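Local coordinates for lantibiotic dehydratase (PDB 5EHK), which probably dehydrates serine and threonine residues in the precursor peptide of the lantibiotic NAI-107, using glutamate delivered by glutamyl-tRNA, at residues G242-P247 with G251-S256; V189-V194 with L271-A276; L202-D207 with A231-V236. All coordinates share one frame; numbering follows the deposited sequence.

Contact 1 of 3, residues G242-P247 with G251-S256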
loop_
_atom_site.group_PDB
_atom_site.type_symbol
_atom_site.label_atom_id
_atom_site.label_comp_id
_atom_site.label_asym_id
_atom_site.label_seq_id
_atom_site.Cartn_x
_atom_site.Cartn_y
_atom_site.Cartn_z
ATOM N N GLY A 242 -43.682 -2.317 8.563
ATOM C CA GLY A 242 -43.889 -3.720 8.243
ATOM C C GLY A 242 -45.056 -3.950 7.305
ATOM O O GLY A 242 -45.001 -4.795 6.421
ATOM N N ALA A 243 -46.132 -3.202 7.496
ATOM C CA ALA A 243 -47.302 -3.350 6.635
ATOM C C ALA A 243 -47.041 -2.775 5.243
ATOM O O ALA A 243 -47.645 -3.194 4.251
ATOM C CB ALA A 243 -48.490 -2.677 7.265
ATOM N N ALA A 244 -46.126 -1.815 5.183
ATOM C CA ALA A 244 -45.758 -1.182 3.921
ATOM C C ALA A 244 -44.476 -1.789 3.321
ATOM O O ALA A 244 -43.715 -1.097 2.617
ATOM C CB ALA A 244 -45.592 0.323 4.129
ATOM N N ARG A 245 -44.244 -3.076 3.595
ATOM C CA ARG A 245 -43.086 -3.776 3.043
ATOM C C ARG A 245 -43.234 -3.883 1.531
ATOM O O ARG A 245 -42.333 -3.523 0.779
ATOM C CB ARG A 245 -42.888 -5.159 3.676
ATOM C CG ARG A 245 -41.736 -5.910 3.039
ATOM C CD ARG A 245 -41.600 -7.363 3.474
ATOM N NE ARG A 245 -40.730 -8.075 2.533
ATOM C CZ ARG A 245 -41.155 -8.690 1.426
ATOM N NH1 ARG A 245 -42.450 -8.707 1.127
ATOM N NH2 ARG A 245 -40.286 -9.299 0.620
ATOM N N ARG A 246 -44.379 -4.375 1.088
ATOM C CA ARG A 246 -44.725 -4.256 -0.317
ATOM C C ARG A 246 -45.630 -3.029 -0.502
ATOM O O ARG A 246 -46.220 -2.552 0.463
ATOM C CB ARG A 246 -45.365 -5.540 -0.834
ATOM C CG ARG A 246 -44.398 -6.720 -0.842
ATOM C CD ARG A 246 -45.102 -7.980 -1.319
ATOM N NE ARG A 246 -45.459 -7.885 -2.738
ATOM C CZ ARG A 246 -46.139 -8.811 -3.411
ATOM N NH1 ARG A 246 -46.548 -9.919 -2.803
ATOM N NH2 ARG A 246 -46.410 -8.626 -4.698
ATOM N N PRO A 247 -45.703 -2.479 -1.730
ATOM C CA PRO A 247 -46.539 -1.284 -1.904
ATOM C C PRO A 247 -48.000 -1.569 -1.535
ATOM O O PRO A 247 -48.581 -2.543 -2.043
ATOM C CB PRO A 247 -46.423 -0.995 -3.403
ATOM C CG PRO A 247 -45.993 -2.282 -4.016
ATOM C CD PRO A 247 -45.106 -2.916 -3.006
ATOM N N GLY A 251 -54.284 4.860 2.324
ATOM C CA GLY A 251 -55.505 5.027 3.093
ATOM C C GLY A 251 -55.845 3.794 3.907
ATOM O O GLY A 251 -55.960 3.888 5.122
ATOM N N ARG A 252 -55.952 2.638 3.249
ATOM C CA ARG A 252 -56.215 1.374 3.937
ATOM C C ARG A 252 -55.152 1.117 5.013
ATOM O O ARG A 252 -55.449 0.569 6.079
ATOM C CB ARG A 252 -56.246 0.205 2.939
ATOM C CG ARG A 252 -57.314 0.331 1.854
ATOM C CD ARG A 252 -57.264 -0.768 0.789
ATOM N NE ARG A 252 -58.424 -0.673 -0.106
ATOM C CZ ARG A 252 -58.796 -1.608 -0.985
ATOM N NH1 ARG A 252 -58.099 -2.734 -1.105
ATOM N NH2 ARG A 252 -59.873 -1.421 -1.747
ATOM N N LEU A 253 -53.921 1.537 4.739
ATOM C CA LEU A 253 -52.829 1.391 5.694
ATOM C C LEU A 253 -53.070 2.238 6.938
ATOM O O LEU A 253 -52.951 1.752 8.064
ATOM C CB LEU A 253 -51.489 1.771 5.054
ATOM C CG LEU A 253 -50.293 1.743 6.012
ATOM C CD1 LEU A 253 -49.871 0.339 6.282
ATOM C CD2 LEU A 253 -49.109 2.534 5.462
ATOM N N ALA A 254 -53.399 3.508 6.724
ATOM C CA ALA A 254 -53.580 4.453 7.823
ATOM C C ALA A 254 -54.749 4.075 8.729
ATOM O O ALA A 254 -54.738 4.387 9.928
ATOM C CB ALA A 254 -53.748 5.870 7.293
ATOM N N GLN A 255 -55.745 3.402 8.154
ATOM C CA GLN A 255 -56.922 2.976 8.914
ATOM C C GLN A 255 -56.640 1.757 9.789
ATOM O O GLN A 255 -57.080 1.700 10.938
ATOM C CB GLN A 255 -58.118 2.711 7.989
ATOM C CG GLN A 255 -59.165 3.833 7.985
ATOM C CD GLN A 255 -59.930 3.913 6.666
ATOM O OE1 GLN A 255 -59.952 2.955 5.886
ATOM N NE2 GLN A 255 -60.542 5.064 6.404
ATOM N N SER A 256 -55.903 0.790 9.254
ATOM C CA SER A 256 -55.562 -0.390 10.032
ATOM C C SER A 256 -54.705 -0.048 11.251
ATOM O O SER A 256 -54.980 -0.525 12.359
ATOM C CB SER A 256 -54.889 -1.423 9.155
ATOM O OG SER A 256 -55.830 -1.898 8.216
#
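Leu-253 faces the end of helix 235-243, where its two terminal methyls reach Ala-243 and Ala-244. The contact illustrates how two consecutive helices can be joined through a single large apolar residue. Helix 235-243 and helix 250-260 are the first two helices of what is probably a winged helix-turn-helix unit, whose succession of three strands and then three helices is consistent with the PqqD-like leader-recognition module of lantibiotic dehydratases.

The closely packed part is made by the fork of the leucine. Its CG lies opposite the backbone N (chi1 176°), which carries the branched end across to the other segment. Ala-243 directs its CB at this fork, while the CB of Ala-244 is turned aside and lies farther from it. The backbones themselves stay apart, with Ala-243 CA and Leu-253 CA separated by 7.3 Å.

Burial differs along the contact. Leu-253, covered also by helix 267-278, and Ala-244 are buried, whereas Ala-243 and the chain around it, Gly-242 and Arg-245, are exposed. After Ala-243 the chain leaves helical geometry; a weak bond joins Arg-245 N to Gly-242 O, and Arg-245 reaches away to a salt bridge with Asp-609. No hydrogen bond crosses between the two segments; the approach is apolar: Ala-243 CB lies 3.5 Å from Leu-253 CD1, and Ala-244 CB is 4.4 Å from Leu-253 CD2.

Contact 2 of 3, residues V189-V194 with L271-A276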
loop_
_atom_site.group_PDB
_atom_site.type_symbol
_atom_site.label_atom_id
_atom_site.label_comp_id
_atom_site.label_asym_id
_atom_site.label_seq_id
_atom_site.Cartn_x
_atom_site.Cartn_y
_atom_site.Cartn_z
ATOM N N VAL A 189 -54.777 14.175 1.900
ATOM C CA VAL A 189 -55.969 13.626 1.264
ATOM C C VAL A 189 -55.625 12.983 -0.076
ATOM O O VAL A 189 -56.224 11.966 -0.464
ATOM C CB VAL A 189 -57.161 14.665 1.202
ATOM C CG1 VAL A 189 -56.661 16.107 1.243
ATOM C CG2 VAL A 189 -58.085 14.409 0.008
ATOM N N LEU A 190 -54.651 13.565 -0.773
ATOM C CA LEU A 190 -54.134 12.937 -1.988
ATOM C C LEU A 190 -53.334 11.702 -1.585
ATOM O O LEU A 190 -53.487 10.634 -2.178
ATOM C CB LEU A 190 -53.278 13.912 -2.806
ATOM C CG LEU A 190 -52.520 13.401 -4.043
ATOM C CD1 LEU A 190 -53.450 12.766 -5.063
ATOM C CD2 LEU A 190 -51.702 14.524 -4.688
ATOM N N LEU A 191 -52.502 11.867 -0.553
ATOM C CA LEU A 191 -51.647 10.797 -0.039
ATOM C C LEU A 191 -52.372 9.464 0.175
ATOM O O LEU A 191 -51.817 8.410 -0.123
ATOM C CB LEU A 191 -50.933 11.242 1.247
ATOM C CG LEU A 191 -49.839 10.331 1.813
ATOM C CD1 LEU A 191 -48.960 9.792 0.698
ATOM C CD2 LEU A 191 -48.986 11.088 2.848
ATOM N N ALA A 192 -53.618 9.507 0.642
ATOM C CA ALA A 192 -54.353 8.270 0.873
ATOM C C ALA A 192 -54.821 7.652 -0.433
ATOM O O ALA A 192 -55.230 6.479 -0.465
ATOM C CB ALA A 192 -55.526 8.511 1.781
ATOM N N GLY A 193 -54.716 8.427 -1.514
ATOM C CA GLY A 193 -55.144 7.976 -2.831
ATOM C C GLY A 193 -54.114 7.096 -3.509
ATOM O O GLY A 193 -54.455 6.172 -4.253
ATOM N N VAL A 194 -52.847 7.395 -3.249
ATOM C CA VAL A 194 -51.731 6.634 -3.802
ATOM C C VAL A 194 -51.262 5.514 -2.862
ATOM O O VAL A 194 -51.674 5.437 -1.694
ATOM C CB VAL A 194 -50.537 7.554 -4.073
ATOM C CG1 VAL A 194 -50.984 8.784 -4.858
ATOM C CG2 VAL A 194 -49.903 7.972 -2.755
ATOM N N LEU A 271 -48.699 10.879 10.306
ATOM C CA LEU A 271 -47.492 10.111 10.571
ATOM C C LEU A 271 -46.944 9.546 9.261
ATOM O O LEU A 271 -45.754 9.686 8.975
ATOM C CB LEU A 271 -47.775 8.985 11.571
ATOM C CG LEU A 271 -46.516 8.359 12.159
ATOM C CD1 LEU A 271 -45.454 9.431 12.390
ATOM C CD2 LEU A 271 -46.833 7.616 13.446
ATOM N N LEU A 272 -47.815 8.934 8.461
ATOM C CA LEU A 272 -47.438 8.488 7.125
ATOM C C LEU A 272 -46.824 9.632 6.306
ATOM O O LEU A 272 -45.908 9.408 5.504
ATOM C CB LEU A 272 -48.644 7.915 6.381
ATOM C CG LEU A 272 -49.323 6.664 6.935
ATOM C CD1 LEU A 272 -50.287 6.101 5.912
ATOM C CD2 LEU A 272 -48.322 5.607 7.327
ATOM N N ALA A 273 -47.324 10.848 6.532
ATOM C CA ALA A 273 -46.884 12.045 5.819
ATOM C C ALA A 273 -45.495 12.503 6.251
ATOM O O ALA A 273 -44.681 12.890 5.422
ATOM C CB ALA A 273 -47.880 13.155 6.000
ATOM N N ASP A 274 -45.257 12.536 7.558
ATOM C CA ASP A 274 -43.923 12.822 8.100
ATOM C C ASP A 274 -42.900 11.792 7.615
ATOM O O ASP A 274 -41.748 12.124 7.329
ATOM C CB ASP A 274 -43.960 12.759 9.618
ATOM C CG ASP A 274 -44.571 13.976 10.223
ATOM O OD1 ASP A 274 -44.584 15.016 9.530
ATOM O OD2 ASP A 274 -45.052 13.884 11.376
ATOM N N MET A 275 -43.335 10.536 7.538
ATOM C CA MET A 275 -42.460 9.446 7.123
ATOM C C MET A 275 -42.117 9.559 5.647
ATOM O O MET A 275 -40.961 9.379 5.257
ATOM C CB MET A 275 -43.102 8.088 7.411
ATOM C CG MET A 275 -43.123 7.712 8.881
ATOM S SD MET A 275 -43.897 6.100 9.105
ATOM C CE MET A 275 -42.768 5.374 10.269
ATOM N N ALA A 276 -43.125 9.843 4.829
ATOM C CA ALA A 276 -42.897 10.050 3.407
ATOM C C ALA A 276 -42.008 11.280 3.179
ATOM O O ALA A 276 -41.314 11.379 2.177
ATOM C CB ALA A 276 -44.207 10.166 2.669
#
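Leu-191 meets helix 267-278 because its first torsion (chi1 -171°) swings CG to the side opposite the backbone N, and its second (chi2 42°) then presents CD2 to Ala-273. This one methyl does most of the touching. It comes in against the small residue, 3.8 Å from Ala-273 CA and 3.9 Å from Ala-273 CB, and extends along the backbone to within 4.3 Å of Leu-272 C. The alanine thus offers both its methyl and its backbone, and the leucine can reach the helix surface although Leu-191 CA and Ala-273 CA are 7.7 Å apart.

The meeting places a short, weakly bonded helical turn, 188-191, beside the third helix of the probable winged-helix unit, the helix that runs from 267 to 278. Strand 281-283 borders the site, with Thr-283 touching both Leu-191 and Ala-276. Leu-190, the neighbour of Leu-191, turns instead to Ala-305 on helix 294-306, tying the same turn to a helix outside the unit.

No hydrogen bond or charge pair crosses between the two segments. Leu-191 and Leu-272 are buried, so the association here rests on van der Waals contact and the exclusion of water, and depends on fit of shape, not on polar direction.

Contact 3 of 3, residues L202-D207 with A231-V236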
loop_
_atom_site.group_PDB
_atom_site.type_symbol
_atom_site.label_atom_id
_atom_site.label_comp_id
_atom_site.label_asym_id
_atom_site.label_seq_id
_atom_site.Cartn_x
_atom_site.Cartn_y
_atom_site.Cartn_z
ATOM N N LEU A 202 -33.732 0.834 4.537
ATOM C CA LEU A 202 -33.803 1.131 5.963
ATOM C C LEU A 202 -33.064 0.063 6.731
ATOM O O LEU A 202 -33.182 -1.118 6.444
ATOM C CB LEU A 202 -35.260 1.165 6.438
ATOM C CG LEU A 202 -36.065 2.308 5.836
ATOM C CD1 LEU A 202 -37.512 2.299 6.305
ATOM C CD2 LEU A 202 -35.374 3.631 6.156
ATOM N N THR A 203 -32.312 0.475 7.730
ATOM C CA THR A 203 -31.637 -0.489 8.580
ATOM C C THR A 203 -31.966 -0.121 10.025
ATOM O O THR A 203 -32.000 1.073 10.382
ATOM C CB THR A 203 -30.100 -0.579 8.302
ATOM O OG1 THR A 203 -29.367 -0.446 9.530
ATOM C CG2 THR A 203 -29.633 0.491 7.282
ATOM N N VAL A 204 -32.272 -1.152 10.817
ATOM C CA VAL A 204 -32.648 -1.031 12.229
ATOM C C VAL A 204 -31.460 -1.004 13.187
ATOM O O VAL A 204 -30.706 -1.965 13.269
ATOM C CB VAL A 204 -33.507 -2.225 12.639
ATOM C CG1 VAL A 204 -33.797 -2.196 14.127
ATOM C CG2 VAL A 204 -34.775 -2.236 11.846
ATOM N N ARG A 205 -31.300 0.074 13.941
ATOM C CA ARG A 205 -30.221 0.124 14.925
ATOM C C ARG A 205 -30.767 0.432 16.307
ATOM O O ARG A 205 -31.158 1.566 16.593
ATOM C CB ARG A 205 -29.174 1.153 14.537
ATOM C CG ARG A 205 -28.325 0.701 13.389
ATOM C CD ARG A 205 -27.309 1.744 12.973
ATOM N NE ARG A 205 -26.357 1.115 12.084
ATOM C CZ ARG A 205 -26.298 1.352 10.777
ATOM N NH1 ARG A 205 -27.114 2.241 10.220
ATOM N NH2 ARG A 205 -25.401 0.720 10.027
ATOM N N GLY A 206 -30.804 -0.591 17.154
ATOM C CA GLY A 206 -31.303 -0.450 18.509
ATOM C C GLY A 206 -32.786 -0.162 18.476
ATOM O O GLY A 206 -33.558 -0.964 17.966
ATOM N N ASP A 207 -33.167 1.008 18.983
ATOM C CA ASP A 207 -34.552 1.465 18.979
ATOM C C ASP A 207 -34.786 2.535 17.921
ATOM O O ASP A 207 -35.815 3.210 17.926
ATOM C CB ASP A 207 -34.886 2.082 20.321
ATOM C CG ASP A 207 -34.034 3.299 20.601
ATOM O OD1 ASP A 207 -32.792 3.197 20.409
ATOM O OD2 ASP A 207 -34.602 4.359 20.953
ATOM N N ALA A 231 -34.591 8.162 12.798
ATOM C CA ALA A 231 -35.881 8.293 13.474
ATOM C C ALA A 231 -35.997 7.283 14.617
ATOM O O ALA A 231 -35.444 6.194 14.525
ATOM C CB ALA A 231 -37.005 8.087 12.482
ATOM N N ARG A 232 -36.701 7.631 15.693
ATOM C CA ARG A 232 -36.971 6.648 16.740
ATOM C C ARG A 232 -37.999 5.622 16.251
ATOM O O ARG A 232 -39.025 5.978 15.668
ATOM C CB ARG A 232 -37.467 7.304 18.027
ATOM C CG ARG A 232 -37.765 6.295 19.144
ATOM C CD ARG A 232 -38.327 6.940 20.406
ATOM N NE ARG A 232 -37.468 8.017 20.915
ATOM C CZ ARG A 232 -36.489 7.862 21.812
ATOM N NH1 ARG A 232 -36.222 6.662 22.325
ATOM N NH2 ARG A 232 -35.777 8.917 22.205
ATOM N N ARG A 233 -37.733 4.345 16.513
ATOM C CA ARG A 233 -38.589 3.266 16.010
ATOM C C ARG A 233 -39.626 2.828 17.050
ATOM O O ARG A 233 -39.476 1.817 17.719
ATOM C CB ARG A 233 -37.737 2.081 15.566
ATOM C CG ARG A 233 -38.510 0.932 14.959
ATOM C CD ARG A 233 -37.540 -0.148 14.478
ATOM N NE ARG A 233 -38.244 -1.310 13.949
ATOM C CZ ARG A 233 -38.440 -2.416 14.652
ATOM N NH1 ARG A 233 -37.997 -2.470 15.895
ATOM N NH2 ARG A 233 -39.091 -3.443 14.129
ATOM N N SER A 234 -40.678 3.616 17.178
ATOM C CA SER A 234 -41.760 3.331 18.106
ATOM C C SER A 234 -42.590 2.172 17.574
ATOM O O SER A 234 -42.377 1.741 16.449
ATOM C CB SER A 234 -42.632 4.584 18.252
ATOM O OG SER A 234 -43.119 5.015 16.987
ATOM N N PRO A 235 -43.523 1.646 18.386
ATOM C CA PRO A 235 -44.373 0.559 17.895
ATOM C C PRO A 235 -45.251 0.953 16.718
ATOM O O PRO A 235 -45.558 0.104 15.887
ATOM C CB PRO A 235 -45.243 0.212 19.104
ATOM C CG PRO A 235 -44.507 0.678 20.267
ATOM C CD PRO A 235 -43.644 1.825 19.845
ATOM N N VAL A 236 -45.691 2.207 16.669
ATOM C CA VAL A 236 -46.551 2.666 15.568
ATOM C C VAL A 236 -45.739 2.749 14.277
ATOM O O VAL A 236 -46.178 2.298 13.214
ATOM C CB VAL A 236 -47.152 4.042 15.831
ATOM C CG1 VAL A 236 -48.365 4.239 14.916
ATOM C CG2 VAL A 236 -47.555 4.159 17.279
#
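Asp-207 answers two successive arginines with different parts of itself: its backbone carbonyl takes Arg-233, and its carboxylate takes Arg-232. The hydrogen bond is made by the backbone. Arg-233 N donates to Asp-207 O at 2.6 Å with an N-H...O angle of 160°, and the donor is tilted somewhat from the carbonyl plane. Just after it in the chain, Ser-234 takes the N-cap position of helix 235-243, with OG making a weak bond to Val-237 N.

The charged interaction runs between side chains. Asp-207 OD2 forms a salt bridge with Arg-232 NH1 at 3.1 Å, while the carboxylate and guanidinium planes are turned 54° against each other, so the two groups do not lie flat in a common plane. The arginine chain is extended through its first two torsions and bends at chi3 (-54°), which folds the guanidinium back to the acid.

These bonds lie at one end of the three-stranded antiparallel sheet of a probable winged-helix unit. Gly-206, with positive phi, and Asp-207 turn the chain from strand 203-205 into the central strand 208-212. The bond between Asp-207 and Arg-233 carries on the ladder in which Ala-231 pairs with Ile-209. The turn also faces the second subunit, to which Gly-206 is hydrogen-bonded through its backbone.

The apolar component belongs to Val-204. Its CG2 lies over one face of the Arg-233 guanidinium, 4.2 Å from Arg-233 NE, and Arg-233 arrives there as an extended chain.

Contacts 1 and 2 are buried and share their chemistry: leucine methyls set against alanines, with no polar bond across either. Their centres are 11 Å apart and they touch directly, Leu-253 CD2 lying 3.7 Å from Leu-272 CD2, so helices 250-260 and 267-278 join them into one apolar interior. Contact 3 belongs to the surface, near the second subunit, and works through a backbone hydrogen bond and a salt bridge. Its second segment runs into the start of helix 235-243, whose end takes part in contact 1, yet the two contacts do not touch. Contact 3 meets contact 2 through Val-236 and Leu-271, where the start of helix 235-243 packs on helix 267-278.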